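Local coordinates for protein diol-dehydratase (Roseburia inulinivorans, PDB 5I2A) that probably dehydrates 1,2-propanediol as a B12-independent glycyl radical enzyme of the lyase class, at residues L347-Q352 and F365-A370; I383-G388 and A392-A397; R396-T401 and S772-I777. All blocks are in the same frame, centred on the assembly; numbering follows the deposited sequence.

In the fold
All three contacts are buried and apolar, and none is a surface contact. Contacts 1 and 2 are strand-on-helix packing in two successive beta-alpha-beta units. Their strands, 346-350 and 380-385, are neighbours in one sheet, and their centres lie about 9 Å apart. Contact 3 packs helix on helix and starts from the same helix, 391-402, that closes contact 2. It links the chain to residues some 370 positions later, and its I774 is partly exposed. Contact 1 is made by aliphatic groups and a thiol, contact 2 by aliphatic groups alone, contact 3 by an aromatic ring together with aliphatic groups. T369 of contact 1 is hydrogen-bonded to R396, which lies in the helix segments of both contacts 2 and 3.

Contact 1: residues L347-Q352 and F365-A370; sequences LIVGGQ and FMCITA
V349 packs on C367, and no ring or other flat group takes part in the contact. The one aromatic ring of the two segments, that of F365, is on a side chain that starts away from the strand; it meets the ring of Y4, with the planes at about 40°. The contact itself is aliphatic carbon against a thiol side chain. V349 CG1 lies 3.7 Å from C367 CB and 4.1 Å from C367 SG. The same sulfur is approached by L347 CD2, also at 4.1 Å. L347 and V349 both point at the helix, so C367 rests on two side chains of one strand face. The sulfur is swung to the position opposite the C367 carbonyl carbon (chi1 -69°), which lets it reach both. The backbone of G350 is hydrogen-bonded to R289 and D291.

The packing is the first strand-helix step of a beta-alpha-beta unit, strand 346-350, helix 362-374 and strand 380-385. Strand 346-350 pairs in parallel with strand 380-385 through backbone bonds of L347 and V349. Helix 362-374 is flanked by helix 309-323, where A370 meets W320, and by helix 391-402, where I368 meets L393 and L400.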
# COMPACT_ATOMS: atom_id res chain seq x y z
N LEU A 347 1.99 20.98 -27.33
CA LEU A 347 1.88 20.29 -28.60
C LEU A 347 3.00 20.81 -29.48
O LEU A 347 3.14 22.02 -29.69
CB LEU A 347 0.50 20.52 -29.25
CG LEU A 347 0.15 19.72 -30.52
CD1 LEU A 347 -1.38 19.55 -30.62
CD2 LEU A 347 0.67 20.36 -31.79
N ILE A 348 3.80 19.89 -29.99
CA ILE A 348 5.04 20.27 -30.66
C ILE A 348 5.03 19.82 -32.13
O ILE A 348 4.39 18.83 -32.48
CB ILE A 348 6.26 19.68 -29.92
CG1 ILE A 348 7.54 20.46 -30.23
CG2 ILE A 348 6.41 18.20 -30.22
CD1 ILE A 348 8.53 20.39 -29.08
N VAL A 349 5.73 20.57 -32.98
CA VAL A 349 5.87 20.20 -34.38
C VAL A 349 7.34 20.11 -34.79
O VAL A 349 8.22 20.68 -34.15
CB VAL A 349 5.15 21.19 -35.32
CG1 VAL A 349 3.67 21.29 -34.98
CG2 VAL A 349 5.80 22.54 -35.25
N GLY A 350 7.60 19.39 -35.88
CA GLY A 350 8.93 19.32 -36.42
C GLY A 350 9.90 18.49 -35.59
O GLY A 350 9.49 17.66 -34.79
N GLY A 351 11.19 18.73 -35.79
CA GLY A 351 12.22 17.94 -35.16
C GLY A 351 12.73 16.87 -36.11
O GLY A 351 12.73 17.08 -37.32
N GLN A 352 13.15 15.74 -35.55
CA GLN A 352 13.74 14.63 -36.28
C GLN A 352 12.90 13.38 -36.18
O GLN A 352 12.17 13.18 -35.21
CB GLN A 352 15.14 14.30 -35.76
CG GLN A 352 16.10 15.46 -35.74
CD GLN A 352 17.40 15.13 -35.02
OE1 GLN A 352 18.08 14.16 -35.35
NE2 GLN A 352 17.76 15.96 -34.05
N PHE A 365 2.92 22.45 -40.60
CA PHE A 365 2.47 23.80 -40.96
C PHE A 365 1.03 24.05 -40.52
O PHE A 365 0.71 25.14 -40.06
CB PHE A 365 2.61 24.03 -42.48
CG PHE A 365 4.03 24.02 -42.96
CD1 PHE A 365 4.79 25.18 -42.96
CD2 PHE A 365 4.62 22.86 -43.40
CE1 PHE A 365 6.10 25.16 -43.39
CE2 PHE A 365 5.93 22.84 -43.83
CZ PHE A 365 6.68 23.99 -43.81
N MET A 366 0.17 23.05 -40.65
CA MET A 366 -1.24 23.26 -40.34
C MET A 366 -1.49 23.49 -38.85
O MET A 366 -2.42 24.19 -38.48
CB MET A 366 -2.06 22.08 -40.86
CG MET A 366 -2.06 22.03 -42.41
SD MET A 366 -2.59 20.48 -43.14
CE MET A 366 -4.28 20.49 -42.60
N CYS A 367 -0.62 22.93 -38.00
CA CYS A 367 -0.70 23.19 -36.56
C CYS A 367 -0.37 24.66 -36.25
O CYS A 367 -1.02 25.30 -35.43
CB CYS A 367 0.24 22.25 -35.80
SG CYS A 367 -0.30 20.51 -35.82
N ILE A 368 0.64 25.19 -36.93
CA ILE A 368 0.97 26.59 -36.78
C ILE A 368 -0.19 27.49 -37.26
O ILE A 368 -0.55 28.48 -36.63
CB ILE A 368 2.26 26.94 -37.55
CG1 ILE A 368 3.44 26.19 -36.95
CG2 ILE A 368 2.51 28.43 -37.52
CD1 ILE A 368 4.74 26.37 -37.71
N THR A 369 -0.80 27.10 -38.38
CA THR A 369 -1.93 27.86 -38.93
C THR A 369 -3.10 27.83 -37.95
O THR A 369 -3.79 28.84 -37.76
CB THR A 369 -2.36 27.29 -40.30
OG1 THR A 369 -1.33 27.51 -41.27
CG2 THR A 369 -3.64 27.98 -40.80
N ALA A 370 -3.33 26.68 -37.33
CA ALA A 370 -4.45 26.56 -36.42
C ALA A 370 -4.29 27.51 -35.22
O ALA A 370 -5.26 28.11 -34.78
CB ALA A 370 -4.61 25.11 -35.94

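Contact 2: residues I383-G388 and A392-A397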
# COMPACT_ATOMS: atom_id res chain seq x y z
N ILE A 383 8.01 24.20 -31.18
CA ILE A 383 8.73 23.67 -32.33
C ILE A 383 10.09 23.13 -31.90
O ILE A 383 10.80 23.73 -31.09
CB ILE A 383 8.88 24.75 -33.44
CG1 ILE A 383 9.59 24.15 -34.67
CG2 ILE A 383 9.60 25.99 -32.91
CD1 ILE A 383 9.47 25.03 -35.92
N ARG A 384 10.43 21.96 -32.42
CA ARG A 384 11.75 21.40 -32.22
C ARG A 384 12.69 21.92 -33.31
O ARG A 384 12.45 21.71 -34.49
CB ARG A 384 11.71 19.87 -32.25
CG ARG A 384 11.16 19.24 -30.98
CD ARG A 384 11.11 17.71 -31.08
NE ARG A 384 12.35 17.14 -31.61
CZ ARG A 384 12.56 15.83 -31.75
NH1 ARG A 384 11.63 14.95 -31.38
NH2 ARG A 384 13.70 15.40 -32.26
N VAL A 385 13.74 22.61 -32.90
CA VAL A 385 14.75 23.13 -33.80
C VAL A 385 15.98 22.21 -33.80
O VAL A 385 16.47 21.82 -32.73
CB VAL A 385 15.19 24.56 -33.39
CG1 VAL A 385 16.28 25.10 -34.33
CG2 VAL A 385 14.00 25.49 -33.35
N TRP A 386 16.46 21.84 -34.98
CA TRP A 386 17.72 21.11 -35.10
C TRP A 386 18.48 21.59 -36.34
O TRP A 386 17.94 22.36 -37.13
CB TRP A 386 17.49 19.59 -35.13
CG TRP A 386 16.95 19.04 -36.41
CD1 TRP A 386 15.72 19.28 -36.96
CD2 TRP A 386 17.60 18.12 -37.28
NE1 TRP A 386 15.58 18.57 -38.12
CE2 TRP A 386 16.72 17.85 -38.34
CE3 TRP A 386 18.85 17.49 -37.26
CZ2 TRP A 386 17.06 16.99 -39.39
CZ3 TRP A 386 19.19 16.63 -38.30
CH2 TRP A 386 18.29 16.39 -39.35
N HIS A 387 19.72 21.15 -36.51
CA HIS A 387 20.56 21.68 -37.58
C HIS A 387 19.94 21.45 -38.96
O HIS A 387 20.12 22.25 -39.85
CB HIS A 387 21.98 21.10 -37.50
CG HIS A 387 22.07 19.64 -37.87
ND1 HIS A 387 22.16 18.64 -36.93
CD2 HIS A 387 22.14 19.03 -39.08
CE1 HIS A 387 22.26 17.47 -37.54
NE2 HIS A 387 22.25 17.68 -38.84
N GLY A 388 19.17 20.38 -39.10
CA GLY A 388 18.49 20.11 -40.36
C GLY A 388 17.04 20.55 -40.44
O GLY A 388 16.32 20.11 -41.33
N ALA A 392 11.66 26.56 -44.21
CA ALA A 392 10.29 27.01 -44.42
C ALA A 392 9.46 26.89 -43.13
O ALA A 392 8.62 27.73 -42.86
CB ALA A 392 9.63 26.22 -45.54
N LEU A 393 9.70 25.84 -42.35
CA LEU A 393 8.94 25.65 -41.13
C LEU A 393 9.40 26.68 -40.10
O LEU A 393 8.58 27.27 -39.41
CB LEU A 393 9.08 24.22 -40.58
CG LEU A 393 8.19 23.90 -39.37
CD1 LEU A 393 6.70 23.93 -39.74
CD2 LEU A 393 8.58 22.56 -38.73
N LEU A 394 10.71 26.92 -40.02
CA LEU A 394 11.25 27.91 -39.09
C LEU A 394 10.72 29.30 -39.39
O LEU A 394 10.37 30.05 -38.48
CB LEU A 394 12.78 27.93 -39.11
CG LEU A 394 13.51 26.68 -38.59
CD1 LEU A 394 15.01 26.89 -38.61
CD2 LEU A 394 13.03 26.27 -37.19
N MET A 395 10.67 29.65 -40.68
CA MET A 395 10.15 30.96 -41.06
C MET A 395 8.65 31.08 -40.76
O MET A 395 8.19 32.12 -40.31
CB MET A 395 10.44 31.24 -42.54
CG MET A 395 11.93 31.47 -42.81
SD MET A 395 12.52 33.07 -42.17
CE MET A 395 11.80 34.18 -43.36
N ARG A 396 7.90 30.01 -41.00
CA ARG A 396 6.49 30.01 -40.67
C ARG A 396 6.26 30.15 -39.15
O ARG A 396 5.32 30.81 -38.71
CB ARG A 396 5.83 28.73 -41.18
CG ARG A 396 4.36 28.68 -40.96
CD ARG A 396 3.62 29.51 -42.01
NE ARG A 396 2.18 29.41 -41.83
CZ ARG A 396 1.46 30.26 -41.10
NH1 ARG A 396 2.05 31.28 -40.49
NH2 ARG A 396 0.14 30.10 -41.00
N ALA A 397 7.12 29.52 -38.36
CA ALA A 397 7.06 29.66 -36.91
C ALA A 397 7.32 31.12 -36.52
O ALA A 397 6.61 31.69 -35.69
CB ALA A 397 8.07 28.73 -36.23
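I383 and L393 run past each other in opposite directions, and the end of I383 is the hub of the contact. Its CD1 lies 3.8 Å from L393 CD2. L393 CG is equally near, so the methyl lies against the CG-CD2 branch. I383 CD1 also meets, on the helix, L394 CD2 and A397 CB, each at 4.0 Å. One methyl of the strand thus packs among three residues of the helix. The isoleucine is extended: CG1 is opposite the backbone N (chi1 -178°), and CD1 continues outward. A397 adds its CB alone.

V385 and L394 are turned otherwise. Their side chains stand at about a right angle, and V385 CG2 meets L394 CD2 at 4.0 Å. That leucine methyl therefore bridges I383 and V385, two residues apart on the strand. The short strand and helix axes approach to 10.2 Å, and their directions differ by 132°. R384 points away from the helix and forms a salt bridge with D413. Beyond the strand, G388 N lies over the centre of the W386 ring.

This is the strand-helix half of the unit strand 380-385, helix 391-402, strand 409-412. Y410 of strand 409-412 touches I383, V385 and A397. L393 also packs on F365 and I368 of helix 362-374. V385 touches F781 and L394 touches R778 of helix 766-781.

Contact 3: residues R396-T401 and S772-I777; sequences RAAELT and SFISLI
A398 and T401 of helix 391-402 pack against F773 and I774 of helix 766-781, on the outside of the ten-stranded alpha/beta barrel of glycyl radical enzymes. The axes of segments 396-401 and 772-777 pass 10.5 Å apart at 101°. R396 faces elsewhere. It forms a weak, long salt bridge with E399 one turn on, and a second with E372. A397 turns to Y410 and P408.

A398 is the first to touch. Its CB lies 3.6 Å from F773 CD2 and 4.1 Å from I774 CD1. The ring of F773 and the end of I774 thus both pack on this methyl. A398 and I774 have the nearest CA atoms, 7.3 Å apart. F773 reaches across because CG is set opposite its backbone N (chi1 172°). F790 of strand 787-792 meets this ring edge-to-face. Cutting F773 back to an alanine is likely to open a gap between the helices and leave A398, T401 and F790 without the ring.

T401, one turn after A398, meets the far end of the ring. Its OG1 is hydrogen-bonded to L407 O and Y410 OH, while its CG2 lies 3.8 Å from F773 CZ.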
# COMPACT_ATOMS: atom_id res chain seq x y z
N ARG A 396 7.90 30.01 -41.00
CA ARG A 396 6.49 30.01 -40.67
C ARG A 396 6.26 30.15 -39.15
O ARG A 396 5.32 30.81 -38.71
CB ARG A 396 5.83 28.73 -41.18
CG ARG A 396 4.36 28.68 -40.96
CD ARG A 396 3.62 29.51 -42.01
NE ARG A 396 2.18 29.41 -41.83
CZ ARG A 396 1.46 30.26 -41.10
NH1 ARG A 396 2.05 31.28 -40.49
NH2 ARG A 396 0.14 30.10 -41.00
N ALA A 397 7.12 29.52 -38.36
CA ALA A 397 7.06 29.66 -36.91
C ALA A 397 7.32 31.12 -36.52
O ALA A 397 6.61 31.69 -35.69
CB ALA A 397 8.07 28.73 -36.23
N ALA A 398 8.34 31.71 -37.14
CA ALA A 398 8.72 33.09 -36.86
C ALA A 398 7.57 34.04 -37.20
O ALA A 398 7.31 34.99 -36.48
CB ALA A 398 9.99 33.46 -37.63
N GLU A 399 6.86 33.74 -38.28
CA GLU A 399 5.68 34.50 -38.66
C GLU A 399 4.61 34.47 -37.57
O GLU A 399 3.97 35.47 -37.29
CB GLU A 399 5.08 33.97 -39.97
CG GLU A 399 5.89 34.30 -41.21
CD GLU A 399 5.51 33.45 -42.42
OE1 GLU A 399 6.22 33.53 -43.45
OE2 GLU A 399 4.51 32.71 -42.35
N LEU A 400 4.42 33.30 -36.97
CA LEU A 400 3.48 33.18 -35.87
C LEU A 400 3.95 33.99 -34.67
O LEU A 400 3.17 34.70 -34.06
CB LEU A 400 3.27 31.72 -35.47
CG LEU A 400 2.18 31.49 -34.42
CD1 LEU A 400 0.82 31.91 -34.94
CD2 LEU A 400 2.16 30.02 -34.00
N THR A 401 5.24 33.89 -34.34
CA THR A 401 5.77 34.62 -33.20
C THR A 401 5.59 36.13 -33.39
O THR A 401 5.27 36.85 -32.45
CB THR A 401 7.25 34.29 -32.97
OG1 THR A 401 7.40 32.88 -32.79
CG2 THR A 401 7.78 35.01 -31.74
N SER A 772 16.76 37.49 -39.12
CA SER A 772 17.66 37.79 -38.01
C SER A 772 17.09 37.26 -36.68
O SER A 772 17.85 36.93 -35.78
CB SER A 772 17.95 39.29 -37.91
OG SER A 772 16.78 40.04 -38.09
N PHE A 773 15.77 37.16 -36.58
CA PHE A 773 15.11 36.48 -35.46
C PHE A 773 15.60 35.03 -35.35
O PHE A 773 16.09 34.62 -34.29
CB PHE A 773 13.59 36.53 -35.63
CG PHE A 773 12.81 35.70 -34.64
CD1 PHE A 773 12.58 36.14 -33.36
CD2 PHE A 773 12.25 34.48 -35.03
CE1 PHE A 773 11.83 35.39 -32.46
CE2 PHE A 773 11.49 33.72 -34.14
CZ PHE A 773 11.28 34.18 -32.85
N ILE A 774 15.51 34.28 -36.44
CA ILE A 774 15.99 32.90 -36.47
C ILE A 774 17.48 32.80 -36.10
O ILE A 774 17.89 31.91 -35.36
CB ILE A 774 15.75 32.24 -37.85
CG1 ILE A 774 14.26 32.15 -38.17
CG2 ILE A 774 16.42 30.87 -37.94
CD1 ILE A 774 13.48 31.28 -37.23
N SER A 775 18.29 33.73 -36.61
CA SER A 775 19.72 33.76 -36.30
C SER A 775 20.01 34.03 -34.84
O SER A 775 20.98 33.53 -34.29
CB SER A 775 20.44 34.81 -37.16
OG SER A 775 20.45 34.40 -38.51
N LEU A 776 19.19 34.87 -34.22
CA LEU A 776 19.31 35.12 -32.79
C LEU A 776 19.15 33.81 -32.01
O LEU A 776 19.99 33.48 -31.17
CB LEU A 776 18.26 36.13 -32.32
CG LEU A 776 18.25 36.47 -30.83
CD1 LEU A 776 19.52 37.21 -30.44
CD2 LEU A 776 17.02 37.30 -30.47
N ILE A 777 18.09 33.08 -32.32
CA ILE A 777 17.82 31.79 -31.69
C ILE A 777 18.96 30.79 -31.92
O ILE A 777 19.44 30.16 -30.99
CB ILE A 777 16.50 31.18 -32.19
CG1 ILE A 777 15.32 32.08 -31.82
CG2 ILE A 777 16.29 29.77 -31.61
CD1 ILE A 777 14.00 31.67 -32.49